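Local coordinates for protein methyltransferase (Geobacter sulfurreducens PCA, PDB 3C3P) that probably transfers methyl groups from S-adenosyl-L-methionine to oxygen atoms of a substrate that is not established, at residues Cys69-Phe74 with Ser82-Ile87; Asp116-Ala121 with Glu144-Cys149; Asn160-Gly165 with Glu181-Leu186. All blocks are in the same frame, centred on the assembly; numbering follows the deposited sequence.

Contact 1: Cys69-Phe74 with Ser82-Ile87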
loop_
_atom_site.group_PDB
_atom_site.type_symbol
_atom_site.label_atom_id
_atom_site.label_comp_id
_atom_site.label_asym_id
_atom_site.label_seq_id
_atom_site.Cartn_x
_atom_site.Cartn_y
_atom_site.Cartn_z
ATOM N N CYS A 69 -7.147 -4.802 -17.828
ATOM C CA CYS A 69 -6.431 -5.475 -16.738
ATOM C C CYS A 69 -6.538 -4.772 -15.373
ATOM O O CYS A 69 -6.807 -5.402 -14.348
ATOM C CB CYS A 69 -4.961 -5.674 -17.097
ATOM S SG CYS A 69 -4.058 -6.568 -15.827
ATOM N N ALA A 70 -6.314 -3.467 -15.363
ATOM C CA ALA A 70 -6.377 -2.685 -14.117
ATOM C C ALA A 70 -7.792 -2.684 -13.562
ATOM O O ALA A 70 -8.027 -2.869 -12.364
ATOM C CB ALA A 70 -5.891 -1.225 -14.355
ATOM N N SER A 71 -8.738 -2.519 -14.469
ATOM C CA SER A 71 -10.171 -2.470 -14.115
ATOM C C SER A 71 -10.633 -3.802 -13.546
ATOM O O SER A 71 -11.519 -3.866 -12.699
ATOM C CB SER A 71 -11.010 -2.096 -15.334
ATOM O OG SER A 71 -10.628 -0.827 -15.842
ATOM N N TRP A 72 -9.988 -4.869 -14.004
ATOM C CA TRP A 72 -10.341 -6.200 -13.551
ATOM C C TRP A 72 -10.000 -6.313 -12.058
ATOM O O TRP A 72 -10.815 -6.778 -11.250
ATOM C CB TRP A 72 -9.652 -7.263 -14.409
ATOM C CG TRP A 72 -10.070 -8.593 -14.052
ATOM C CD1 TRP A 72 -11.179 -9.272 -14.510
ATOM C CD2 TRP A 72 -9.428 -9.455 -13.139
ATOM N NE1 TRP A 72 -11.244 -10.512 -13.931
ATOM C CE2 TRP A 72 -10.182 -10.644 -13.077
ATOM C CE3 TRP A 72 -8.289 -9.347 -12.361
ATOM C CZ2 TRP A 72 -9.815 -11.713 -12.273
ATOM C CZ3 TRP A 72 -7.937 -10.414 -11.556
ATOM C CH2 TRP A 72 -8.688 -11.567 -11.517
ATOM N N TRP A 73 -8.812 -5.837 -11.694
ATOM C CA TRP A 73 -8.344 -5.892 -10.285
ATOM C C TRP A 73 -9.188 -5.020 -9.378
ATOM O O TRP A 73 -9.596 -5.418 -8.283
ATOM C CB TRP A 73 -6.859 -5.515 -10.145
ATOM C CG TRP A 73 -5.943 -6.542 -10.732
ATOM C CD1 TRP A 73 -5.384 -6.529 -11.980
ATOM C CD2 TRP A 73 -5.523 -7.754 -10.112
ATOM N NE1 TRP A 73 -4.617 -7.664 -12.163
ATOM C CE2 TRP A 73 -4.703 -8.440 -11.040
ATOM C CE3 TRP A 73 -5.793 -8.358 -8.878
ATOM C CZ2 TRP A 73 -4.115 -9.663 -10.753
ATOM C CZ3 TRP A 73 -5.214 -9.578 -8.601
ATOM C CH2 TRP A 73 -4.386 -10.221 -9.541
ATOM N N PHE A 74 -9.471 -3.824 -9.865
ATOM C CA PHE A 74 -10.289 -2.870 -9.106
ATOM C C PHE A 74 -11.763 -3.308 -8.952
ATOM O O PHE A 74 -12.372 -3.126 -7.884
ATOM C CB PHE A 74 -10.237 -1.465 -9.719
ATOM C CG PHE A 74 -8.907 -0.781 -9.575
ATOM C CD1 PHE A 74 -8.396 -0.509 -8.304
ATOM C CD2 PHE A 74 -8.220 -0.317 -10.675
ATOM C CE1 PHE A 74 -7.183 0.154 -8.137
ATOM C CE2 PHE A 74 -7.006 0.360 -10.509
ATOM C CZ PHE A 74 -6.497 0.595 -9.240
ATOM N N SER A 82 -20.611 0.844 -5.599
ATOM C CA SER A 82 -19.471 1.591 -6.168
ATOM C C SER A 82 -19.315 1.306 -7.643
ATOM O O SER A 82 -19.947 0.404 -8.217
ATOM C CB SER A 82 -18.182 1.232 -5.470
ATOM O OG SER A 82 -18.313 1.409 -4.082
ATOM N N ARG A 83 -18.428 2.087 -8.243
ATOM C CA ARG A 83 -18.133 2.005 -9.670
ATOM C C ARG A 83 -16.691 2.208 -10.080
ATOM O O ARG A 83 -15.933 2.938 -9.450
ATOM C CB ARG A 83 -18.921 3.084 -10.447
ATOM C CG ARG A 83 -20.447 2.934 -10.472
ATOM C CD ARG A 83 -20.890 1.720 -11.247
ATOM N NE ARG A 83 -22.340 1.609 -11.268
ATOM C CZ ARG A 83 -23.075 0.998 -10.341
ATOM N NH1 ARG A 83 -22.506 0.412 -9.296
ATOM N NH2 ARG A 83 -24.393 0.952 -10.473
ATOM N N VAL A 84 -16.348 1.466 -11.127
ATOM C CA VAL A 84 -15.074 1.595 -11.821
ATOM C C VAL A 84 -15.479 2.122 -13.200
ATOM O O VAL A 84 -16.399 1.594 -13.860
ATOM C CB VAL A 84 -14.258 0.304 -12.025
ATOM C CG1 VAL A 84 -13.030 0.623 -12.862
ATOM C CG2 VAL A 84 -13.853 -0.342 -10.706
ATOM N N VAL A 85 -14.848 3.215 -13.580
ATOM C CA VAL A 85 -15.067 3.849 -14.871
ATOM C C VAL A 85 -13.772 3.702 -15.657
ATOM O O VAL A 85 -12.723 4.256 -15.310
ATOM C CB VAL A 85 -15.428 5.339 -14.758
ATOM C CG1 VAL A 85 -15.636 5.931 -16.159
ATOM C CG2 VAL A 85 -16.671 5.546 -13.887
HETATM N N MSE A 86 -13.875 2.926 -16.714
HETATM C CA MSE A 86 -12.761 2.634 -17.595
HETATM C C MSE A 86 -12.994 3.231 -18.969
HETATM O O MSE A 86 -14.065 3.068 -19.575
HETATM C CB MSE A 86 -12.609 1.112 -17.649
HETATM C CG MSE A 86 -11.508 0.473 -18.521
HETATM SE SE MSE A 86 -11.647 0.598 -20.465
HETATM C CE MSE A 86 -10.622 -1.018 -20.900
ATOM N N ILE A 87 -11.978 3.968 -19.413
ATOM C CA ILE A 87 -11.968 4.632 -20.722
ATOM C C ILE A 87 -10.714 4.225 -21.506
ATOM O O ILE A 87 -9.603 4.212 -20.990
ATOM C CB ILE A 87 -12.031 6.194 -20.646
ATOM C CG1 ILE A 87 -13.163 6.703 -19.757
ATOM C CG2 ILE A 87 -12.159 6.823 -22.034
ATOM C CD1 ILE A 87 -12.775 6.808 -18.304
#

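Contact 2: Asp116-Ala121 with Glu144-Cys149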
loop_
_atom_site.group_PDB
_atom_site.type_symbol
_atom_site.label_atom_id
_atom_site.label_comp_id
_atom_site.label_asym_id
_atom_site.label_seq_id
_atom_site.Cartn_x
_atom_site.Cartn_y
_atom_site.Cartn_z
ATOM N N ASP A 116 -11.534 9.157 -25.622
ATOM C CA ASP A 116 -10.318 9.801 -25.125
ATOM C C ASP A 116 -10.234 9.624 -23.609
ATOM O O ASP A 116 -11.090 10.138 -22.889
ATOM C CB ASP A 116 -10.282 11.292 -25.442
ATOM C CG ASP A 116 -8.974 11.929 -25.015
ATOM O OD1 ASP A 116 -7.906 11.463 -25.472
ATOM O OD2 ASP A 116 -9.011 12.906 -24.245
ATOM N N PRO A 117 -9.179 8.948 -23.106
ATOM C CA PRO A 117 -9.133 8.713 -21.658
ATOM C C PRO A 117 -9.283 9.941 -20.731
ATOM O O PRO A 117 -10.139 9.927 -19.833
ATOM C CB PRO A 117 -7.763 8.024 -21.474
ATOM C CG PRO A 117 -7.525 7.343 -22.764
ATOM C CD PRO A 117 -8.054 8.284 -23.791
ATOM N N LEU A 118 -8.506 10.992 -20.977
ATOM C CA LEU A 118 -8.535 12.187 -20.098
ATOM C C LEU A 118 -9.692 13.089 -20.379
ATOM O O LEU A 118 -10.242 13.715 -19.471
ATOM C CB LEU A 118 -7.236 12.980 -20.164
ATOM C CG LEU A 118 -6.046 12.272 -19.535
ATOM C CD1 LEU A 118 -4.864 13.190 -19.623
ATOM C CD2 LEU A 118 -6.342 11.896 -18.086
ATOM N N GLY A 119 -10.065 13.135 -21.649
ATOM C CA GLY A 119 -11.196 13.954 -22.092
ATOM C C GLY A 119 -12.464 13.530 -21.367
ATOM O O GLY A 119 -13.218 14.359 -20.857
ATOM N N ILE A 120 -12.669 12.222 -21.297
ATOM C CA ILE A 120 -13.841 11.643 -20.642
ATOM C C ILE A 120 -13.698 11.615 -19.112
ATOM O O ILE A 120 -14.650 11.911 -18.379
ATOM C CB ILE A 120 -14.147 10.232 -21.214
ATOM C CG1 ILE A 120 -14.594 10.383 -22.680
ATOM C CG2 ILE A 120 -15.193 9.530 -20.372
ATOM C CD1 ILE A 120 -14.877 9.095 -23.390
ATOM N N ALA A 121 -12.498 11.291 -18.646
ATOM C CA ALA A 121 -12.226 11.197 -17.205
ATOM C C ALA A 121 -12.458 12.548 -16.531
ATOM O O ALA A 121 -12.972 12.651 -15.404
ATOM C CB ALA A 121 -10.787 10.713 -16.953
ATOM N N GLU A 144 -2.894 18.277 -13.360
ATOM C CA GLU A 144 -3.291 19.683 -13.521
ATOM C C GLU A 144 -4.712 19.709 -14.032
ATOM O O GLU A 144 -5.488 20.600 -13.696
ATOM C CB GLU A 144 -2.367 20.456 -14.474
ATOM C CG GLU A 144 -2.677 21.974 -14.584
ATOM N N ARG A 145 -5.057 18.692 -14.806
ATOM C CA ARG A 145 -6.397 18.566 -15.401
ATOM C C ARG A 145 -7.416 17.878 -14.504
ATOM O O ARG A 145 -8.582 18.273 -14.450
ATOM C CB ARG A 145 -6.335 17.753 -16.702
HETATM N N MSE A 146 -6.935 16.862 -13.792
HETATM C CA MSE A 146 -7.769 15.986 -12.932
HETATM C C MSE A 146 -7.882 16.298 -11.434
HETATM O O MSE A 146 -8.806 15.810 -10.773
HETATM C CB MSE A 146 -7.234 14.535 -13.034
HETATM C CG MSE A 146 -7.237 13.911 -14.443
HETATM SE SE MSE A 146 -9.004 13.758 -15.234
HETATM C CE MSE A 146 -9.851 12.681 -13.850
ATOM N N ASN A 147 -6.964 17.083 -10.888
ATOM C CA ASN A 147 -7.014 17.335 -9.444
ATOM C C ASN A 147 -8.394 17.828 -8.990
ATOM O O ASN A 147 -8.843 17.520 -7.877
ATOM C CB ASN A 147 -5.943 18.316 -8.980
ATOM C CG ASN A 147 -5.717 18.232 -7.502
ATOM O OD1 ASN A 147 -5.644 17.142 -6.946
ATOM N ND2 ASN A 147 -5.565 19.364 -6.859
ATOM N N ARG A 148 -9.055 18.564 -9.882
ATOM C CA ARG A 148 -10.389 19.155 -9.629
ATOM C C ARG A 148 -11.496 18.110 -9.550
ATOM O O ARG A 148 -12.588 18.364 -9.028
ATOM C CB ARG A 148 -10.799 20.102 -10.760
ATOM C CG ARG A 148 -9.901 21.293 -10.986
ATOM C CD ARG A 148 -10.498 22.201 -12.041
ATOM N NE ARG A 148 -10.595 21.550 -13.345
ATOM C CZ ARG A 148 -9.632 21.551 -14.269
ATOM N NH1 ARG A 148 -8.475 22.168 -14.042
ATOM N NH2 ARG A 148 -9.826 20.922 -15.427
ATOM N N CYS A 149 -11.175 16.945 -10.092
ATOM C CA CYS A 149 -12.098 15.805 -10.199
ATOM C C CYS A 149 -11.949 14.848 -9.049
ATOM O O CYS A 149 -12.752 13.930 -8.864
ATOM C CB CYS A 149 -11.843 15.063 -11.514
ATOM S SG CYS A 149 -12.051 16.112 -12.996
#

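Contact 3: Asn160-Gly165 with Glu181-Leu186. With EDO (1,2-ethanediol), chain K.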
loop_
_atom_site.group_PDB
_atom_site.type_symbol
_atom_site.label_atom_id
_atom_site.label_comp_id
_atom_site.label_asym_id
_atom_site.label_seq_id
_atom_site.Cartn_x
_atom_site.Cartn_y
_atom_site.Cartn_z
ATOM N N ASN A 160 4.335 1.908 -13.635
ATOM C CA ASN A 160 5.530 2.086 -14.506
ATOM C C ASN A 160 6.284 3.347 -14.111
ATOM O O ASN A 160 6.803 4.094 -14.941
ATOM C CB ASN A 160 5.142 2.111 -15.982
ATOM C CG ASN A 160 4.433 0.854 -16.398
ATOM O OD1 ASN A 160 4.744 -0.223 -15.907
ATOM N ND2 ASN A 160 3.459 0.984 -17.291
ATOM N N ALA A 161 6.332 3.556 -12.805
ATOM C CA ALA A 161 6.998 4.714 -12.177
ATOM C C ALA A 161 8.546 4.686 -12.120
ATOM O O ALA A 161 9.165 5.744 -12.045
ATOM C CB ALA A 161 6.447 4.953 -10.793
ATOM N N LEU A 162 9.148 3.492 -12.150
ATOM C CA LEU A 162 10.615 3.329 -12.082
ATOM C C LEU A 162 11.203 2.843 -13.385
ATOM O O LEU A 162 12.358 3.108 -13.693
ATOM C CB LEU A 162 11.039 2.416 -10.916
ATOM C CG LEU A 162 10.752 3.024 -9.543
ATOM C CD1 LEU A 162 11.066 2.032 -8.453
ATOM C CD2 LEU A 162 11.519 4.377 -9.355
ATOM N N ARG A 163 10.415 2.120 -14.143
ATOM C CA ARG A 163 10.858 1.640 -15.448
ATOM C C ARG A 163 9.656 1.426 -16.339
ATOM O O ARG A 163 8.529 1.242 -15.871
ATOM C CB ARG A 163 11.668 0.362 -15.338
ATOM C CG ARG A 163 10.841 -0.804 -14.941
ATOM C CD ARG A 163 11.689 -2.006 -14.749
ATOM N NE ARG A 163 10.872 -3.149 -14.344
ATOM C CZ ARG A 163 11.370 -4.317 -13.969
ATOM N NH1 ARG A 163 12.672 -4.506 -13.940
ATOM N NH2 ARG A 163 10.568 -5.301 -13.616
ATOM N N ARG A 164 9.927 1.495 -17.632
ATOM C CA ARG A 164 8.896 1.357 -18.660
ATOM C C ARG A 164 8.283 -0.012 -18.707
ATOM O O ARG A 164 8.934 -1.030 -18.453
ATOM C CB ARG A 164 9.438 1.794 -20.033
ATOM C CG ARG A 164 8.436 1.717 -21.174
ATOM C CD ARG A 164 8.907 2.635 -22.308
ATOM N NE ARG A 164 8.998 4.001 -21.778
ATOM C CZ ARG A 164 8.066 4.946 -21.915
ATOM N NH1 ARG A 164 6.978 4.729 -22.650
ATOM N NH2 ARG A 164 8.257 6.138 -21.361
ATOM N N GLY A 165 6.999 0.006 -19.037
ATOM C CA GLY A 165 6.179 -1.192 -19.144
ATOM C C GLY A 165 6.466 -1.977 -20.410
ATOM O O GLY A 165 6.927 -1.406 -21.400
ATOM N N GLU A 181 9.974 11.626 -14.409
ATOM C CA GLU A 181 9.485 12.991 -14.097
ATOM C C GLU A 181 8.356 13.166 -13.103
ATOM O O GLU A 181 8.433 14.033 -12.233
ATOM C CB GLU A 181 9.153 13.806 -15.370
ATOM C CG GLU A 181 9.347 15.292 -15.099
ATOM C CD GLU A 181 8.656 16.196 -16.087
ATOM O OE1 GLU A 181 7.404 16.129 -16.109
ATOM O OE2 GLU A 181 9.335 17.025 -16.769
ATOM N N PHE A 182 7.329 12.354 -13.221
ATOM C CA PHE A 182 6.169 12.518 -12.326
ATOM C C PHE A 182 6.578 12.308 -10.876
ATOM O O PHE A 182 6.048 12.937 -9.960
ATOM C CB PHE A 182 5.002 11.632 -12.770
ATOM C CG PHE A 182 3.741 11.906 -12.026
ATOM C CD1 PHE A 182 3.321 13.211 -11.825
ATOM C CD2 PHE A 182 2.920 10.888 -11.641
ATOM C CE1 PHE A 182 2.128 13.478 -11.142
ATOM C CE2 PHE A 182 1.742 11.157 -10.980
ATOM C CZ PHE A 182 1.354 12.451 -10.731
ATOM N N ASN A 183 7.557 11.430 -10.674
ATOM C CA ASN A 183 8.053 11.166 -9.333
ATOM C C ASN A 183 8.575 12.453 -8.697
ATOM O O ASN A 183 8.301 12.757 -7.540
ATOM C CB ASN A 183 9.219 10.164 -9.347
ATOM C CG ASN A 183 8.838 8.824 -9.904
ATOM O OD1 ASN A 183 7.658 8.469 -9.945
ATOM N ND2 ASN A 183 9.839 8.044 -10.306
ATOM N N HIS A 184 9.315 13.215 -9.493
ATOM C CA HIS A 184 9.957 14.467 -9.021
ATOM C C HIS A 184 8.941 15.536 -8.778
ATOM O O HIS A 184 9.077 16.334 -7.857
ATOM C CB HIS A 184 11.046 14.909 -9.971
ATOM C CG HIS A 184 12.137 13.902 -10.094
ATOM N ND1 HIS A 184 13.358 14.044 -9.473
ATOM C CD2 HIS A 184 12.154 12.689 -10.700
ATOM C CE1 HIS A 184 14.102 12.989 -9.753
ATOM N NE2 HIS A 184 13.393 12.145 -10.481
ATOM N N HIS A 185 7.913 15.529 -9.612
ATOM C CA HIS A 185 6.825 16.491 -9.477
ATOM C C HIS A 185 5.975 16.231 -8.238
ATOM O O HIS A 185 5.861 17.050 -7.334
ATOM C CB HIS A 185 5.887 16.402 -10.678
ATOM C CG HIS A 185 4.687 17.302 -10.571
ATOM N ND1 HIS A 185 4.733 18.649 -10.885
ATOM C CD2 HIS A 185 3.420 17.051 -10.164
ATOM C CE1 HIS A 185 3.536 19.179 -10.699
ATOM N NE2 HIS A 185 2.725 18.237 -10.251
ATOM N N LEU A 186 5.444 15.031 -8.187
ATOM C CA LEU A 186 4.481 14.664 -7.130
ATOM C C LEU A 186 5.061 14.690 -5.742
ATOM O O LEU A 186 4.364 15.016 -4.752
ATOM C CB LEU A 186 3.837 13.296 -7.419
ATOM C CG LEU A 186 2.601 12.991 -6.581
ATOM C CD1 LEU A 186 1.547 14.046 -6.867
ATOM C CD2 LEU A 186 2.105 11.580 -6.875
HETATM C C1 EDO K . 8.670 5.450 -17.682
HETATM O O1 EDO K . 7.382 5.018 -17.221
HETATM C C2 EDO K . 9.784 5.255 -16.649
HETATM O O2 EDO K . 9.310 5.610 -15.348
#

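Contact 1: Cys69-Phe74 with Ser82-Ile87
S71 and F74 turn one side of their helix to V84 and M86 on the neighbouring strand, within a beta-alpha-beta crossover of the Rossmann-like methyltransferase fold: strand 59-63, helix 69-75, strand 83-88. The axes run antiparallel (179°) and come within 9.2 Å, as expected when a crossover helix packs on its own parallel sheet. Along 69-74, A70 lies over V62 of the first strand, its methyl small enough for a helix held close to the sheet. Next, S71 OG stands beside the backbone N (chi1 -60°) and meets M86, a selenomethionine whose unbranched methylenes can lie against the hydroxyl; M86 CG is 3.1 Å from S71 OG, a tight approach. The hydroxyl is nevertheless satisfied, since it is hydrogen-bonded to OD2 of D65 in the loop after strand 59-63. W72 faces away from strand 83-88, and its ring sets CZ3 3.7 Å above the centre of the W73 ring; such large aromatics suit the outer side, where W72 meets helix 23-34 and W73 touches R46 of helix 42-55. F74 meets the strand near its root, through CB, while its ring leads off to L48, A52 and V60. Beta-branched V84 suits a strand and serves both helix residues: CG1, anti to the backbone N, looks to S71, its OG 4.1 Å away, and CG2 packs against F74 CB at 3.9 Å.

Contact 2: Asp116-Ala121 with Glu144-Cys149
Two short helical pieces that connect strands of the Rossmann-like sheet meet here through M146, a selenomethionine, which reaches across to L118 and A121. Helix 117-121 follows strand 110-114, and helix 139-146 runs into a 3-10 turn, where C149 N bonds to M146 O at 2.7 Å. The first helix is capped by D116, whose OD2 accepts from G119 N (2.8 Å) from above the carboxylate plane; an aspartate at the N-cap is a classic way to satisfy a free N-H at a helix start. The long, flexible M146 chain bends at both chi2 and chi3 (-61° and -57°), which folds its end against A121 instead of extending it. Alanine, with only a methyl, lets this long chain come up beside the helix; M146 SE lies 3.9 Å from A121 CB. Nearer its root the same chain meets L118 less closely, CG to CD2 at 4.3 Å. Strand 127-133 receives M146 too, through I127 and L130, while A121 also rests on V61 of strand 59-63, so the M146 side chain fills in between helix and sheet. C149 SG approaches A121 O more loosely, at 4.3 Å. The terminal methyl is the tightest element: M146 CE lies 3.8 Å from A121 CB and 3.5 Å from A121 O.

Contact 3: Asn160-Gly165 with Glu181-Leu186
The amide of N183 points from its helix at the backbone of A161, and one hydrogen bond joins the two segments: ND2 donates to A161 O at 3.0 Å, with a fairly straight N-H...O angle of 156°. The acceptor lies close to the plane of the amide, whereas the donor is tilted 33° from the carbonyl plane. N183 CG stands beside its own backbone N (chi1 -61°), which carries the amide out toward the 160-165 loop. The OD1 branch comes alongside A161 CB at 3.8 Å, and the methyl is small enough to let the amide lie near the main chain. L162 crosses N183 at about a right angle and brings CD2 to 4.1 Å from ND2. This nitrogen is also hydrogen-bonded to the hydroxyl of Y13 of the second subunit; an asparagine suits a buried spot where its amide nitrogen meets both a loop carbonyl and that hydroxyl. Beside the loop, a 1,2-ethanediol, probably from the crystallisation liquor, gives a hydrogen bond from O2 to N160 O (3.0 Å) and is also hydrogen-bonded to D135 OD1, its O1 lying over one face of the R164 guanidinium. The loop leaves strand 154-159, and helix 181-186 lies on the antiparallel end of the sheet: N183 rests on I196 of strand 192-197 and L204 of strand 203-208, while F182 and L186 pack on L204 and L156.

Contacts 1 and 2 are neighbours, their centres about 16 Å apart, and they touch directly: I87 packs its CG1 3.5 Å from I120 CG2 and its CG2 3.6 Å from P117 CA. Contact 3 stands apart, its centre about 22 Å from that of contact 1 and about 19 Å from that of contact 2; the nearest atoms of contacts 2 and 3 are about 6 Å apart. In Rossmann-like methyltransferases the cofactor lies over the C-terminal ends of the parallel strands. The D65 loop beside contact 1 is consistent with that region, and N160, following strand 154-159, hydrogen-bonds to D133, ending strand 127-133. The ethanediol at contact 3 is no evidence for the cofactor's position.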